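PDB 3KTB: arsenical resistance operon trans-acting repressor from Bacteroides vulgatus, which probably binds DNA as an ArsD-family repressor of an arsenical resistance operon, built on a thioredoxin-like fold. Local coordinates for residues I7-D11 with V57-N61. Residues are numbered along the deposited sequence; the frame is centred on the assembly and turned at random.
Sequences IEIFD and VYVSN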
loop_
_atom_site.group_PDB
_atom_site.type_symbol
_atom_site.label_atom_id
_atom_site.label_comp_id
_atom_site.label_asym_id
_atom_site.label_seq_id
_atom_site.Cartn_x
_atom_site.Cartn_y
_atom_site.Cartn_z
ATOM N N ILE A 7 -20.101 19.141 -10.710
ATOM C CA ILE A 7 -20.112 18.756 -12.114
ATOM C C ILE A 7 -18.709 18.349 -12.534
ATOM O O ILE A 7 -17.741 19.087 -12.309
ATOM C CB ILE A 7 -20.607 19.889 -13.023
ATOM C CG1 ILE A 7 -21.930 20.467 -12.492
ATOM C CG2 ILE A 7 -20.775 19.375 -14.448
ATOM C CD1 ILE A 7 -22.232 21.856 -12.987
ATOM N N GLU A 8 -18.615 17.167 -13.130
ATOM C CA GLU A 8 -17.363 16.629 -13.642
ATOM C C GLU A 8 -17.627 16.109 -15.050
ATOM O O GLU A 8 -18.558 15.344 -15.265
ATOM C CB GLU A 8 -16.890 15.477 -12.761
ATOM C CG GLU A 8 -15.408 15.203 -12.843
ATOM C CD GLU A 8 -15.010 14.023 -11.970
ATOM O OE1 GLU A 8 -13.884 13.507 -12.144
ATOM O OE2 GLU A 8 -15.832 13.607 -11.116
ATOM N N ILE A 9 -16.810 16.535 -16.005
ATOM C CA ILE A 9 -17.041 16.224 -17.406
ATOM C C ILE A 9 -15.904 15.356 -17.957
ATOM O O ILE A 9 -14.722 15.708 -17.836
ATOM C CB ILE A 9 -17.146 17.516 -18.249
ATOM C CG1 ILE A 9 -18.439 18.265 -17.922
ATOM C CG2 ILE A 9 -17.073 17.193 -19.733
ATOM C CD1 ILE A 9 -18.502 19.660 -18.509
ATOM N N PHE A 10 -16.268 14.231 -18.562
ATOM C CA PHE A 10 -15.292 13.326 -19.175
ATOM C C PHE A 10 -15.315 13.495 -20.681
ATOM O O PHE A 10 -16.236 13.032 -21.350
ATOM C CB PHE A 10 -15.582 11.884 -18.750
ATOM C CG PHE A 10 -15.387 11.665 -17.281
ATOM C CD1 PHE A 10 -14.303 10.935 -16.809
ATOM C CD2 PHE A 10 -16.248 12.258 -16.365
ATOM C CE1 PHE A 10 -14.094 10.770 -15.452
ATOM C CE2 PHE A 10 -16.052 12.094 -15.007
ATOM C CZ PHE A 10 -14.971 11.346 -14.549
ATOM N N ASP A 11 -14.331 14.208 -21.215
ATOM C CA ASP A 11 -14.294 14.427 -22.653
ATOM C C ASP A 11 -13.915 13.145 -23.394
ATOM O O ASP A 11 -13.395 12.204 -22.788
ATOM C CB ASP A 11 -13.295 15.522 -22.992
ATOM C CG ASP A 11 -13.692 16.882 -22.410
ATOM O OD1 ASP A 11 -14.782 17.387 -22.739
ATOM O OD2 ASP A 11 -12.903 17.434 -21.617
ATOM N N VAL A 57 -8.315 7.591 -15.254
ATOM C CA VAL A 57 -9.495 8.085 -14.560
ATOM C C VAL A 57 -10.783 7.486 -15.145
ATOM O O VAL A 57 -11.777 7.354 -14.437
ATOM C CB VAL A 57 -9.556 9.632 -14.550
ATOM C CG1 VAL A 57 -9.974 10.164 -15.907
ATOM C CG2 VAL A 57 -10.510 10.114 -13.466
ATOM N N TYR A 58 -10.753 7.118 -16.428
ATOM C CA TYR A 58 -11.910 6.515 -17.093
ATOM C C TYR A 58 -12.089 5.073 -16.634
ATOM O O TYR A 58 -13.138 4.450 -16.860
ATOM C CB TYR A 58 -11.763 6.584 -18.621
ATOM C CG TYR A 58 -11.880 7.999 -19.172
ATOM C CD1 TYR A 58 -12.985 8.391 -19.929
ATOM C CD2 TYR A 58 -10.900 8.943 -18.907
ATOM C CE1 TYR A 58 -13.103 9.676 -20.419
ATOM C CE2 TYR A 58 -11.003 10.247 -19.394
ATOM C CZ TYR A 58 -12.106 10.606 -20.148
ATOM O OH TYR A 58 -12.200 11.894 -20.625
ATOM N N VAL A 59 -11.058 4.548 -15.980
ATOM C CA VAL A 59 -11.137 3.233 -15.346
ATOM C C VAL A 59 -11.499 3.366 -13.864
ATOM O O VAL A 59 -12.526 2.855 -13.423
ATOM C CB VAL A 59 -9.808 2.453 -15.479
ATOM C CG1 VAL A 59 -9.893 1.144 -14.720
ATOM C CG2 VAL A 59 -9.472 2.209 -16.942
ATOM N N SER A 60 -10.650 4.073 -13.116
ATOM C CA SER A 60 -10.787 4.221 -11.665
ATOM C C SER A 60 -12.170 4.698 -11.241
ATOM O O SER A 60 -12.672 4.316 -10.177
ATOM C CB SER A 60 -9.716 5.168 -11.110
ATOM O OG SER A 60 -9.855 6.481 -11.635
ATOM N N ASN A 61 -12.780 5.538 -12.070
ATOM C CA ASN A 61 -14.140 5.991 -11.818
ATOM C C ASN A 61 -15.129 4.926 -12.274
ATOM O O ASN A 61 -15.354 4.737 -13.478
ATOM C CB ASN A 61 -14.403 7.326 -12.511
ATOM C CG ASN A 61 -15.606 8.053 -11.941
ATOM O OD1 ASN A 61 -16.749 7.633 -12.139
ATOM N ND2 ASN A 61 -15.355 9.156 -11.233
#
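F10 and Y58 form a T-shaped aromatic pair, a compact example of how a sheet and a covering helix are joined by one ring presenting its edge to another. The planes stand at 88° with centroids 5.4 Å apart, and the F10 edge, led by CD1, sits over the centre of one Y58 face. The two side chains run past each other in opposite directions. The far end of Y58 lies against the strand, its CE1 3.7 Å from CB of F10.

The apolar contact continues at the outer end of the F10 ring, where CE1 meets CG2 of V57 at 4.1 Å. CG1 of V57 sits between the backbone N and the carbonyl carbon (chi1 75°) and CG2 anti to the N, which puts both methyls about equally far from CE1.

Apart from these, ND2 of N61 makes an oblique van der Waals contact with CZ of F10 at 4.0 Å, the amide plane 66° from the ring; its OD1 weakly caps V64 N.

Y58 OH donates a hydrogen bond to the backbone O of D11, near the tyrosine ring plane, at its edge; the modelled 2.5 Å is doubtfully short. The hydroxyl also weakly meets H49 O. The D11 carboxylate turns elsewhere, to R48 and Y91.

V64 touches the side chains of both F10 and Y58. Together these contacts pack helix 57-60 and N61, the N-cap of helix 62-69, against interior strand 7-11 in the helix-on-sheet layering of a thioredoxin-like alpha-beta-alpha sandwich.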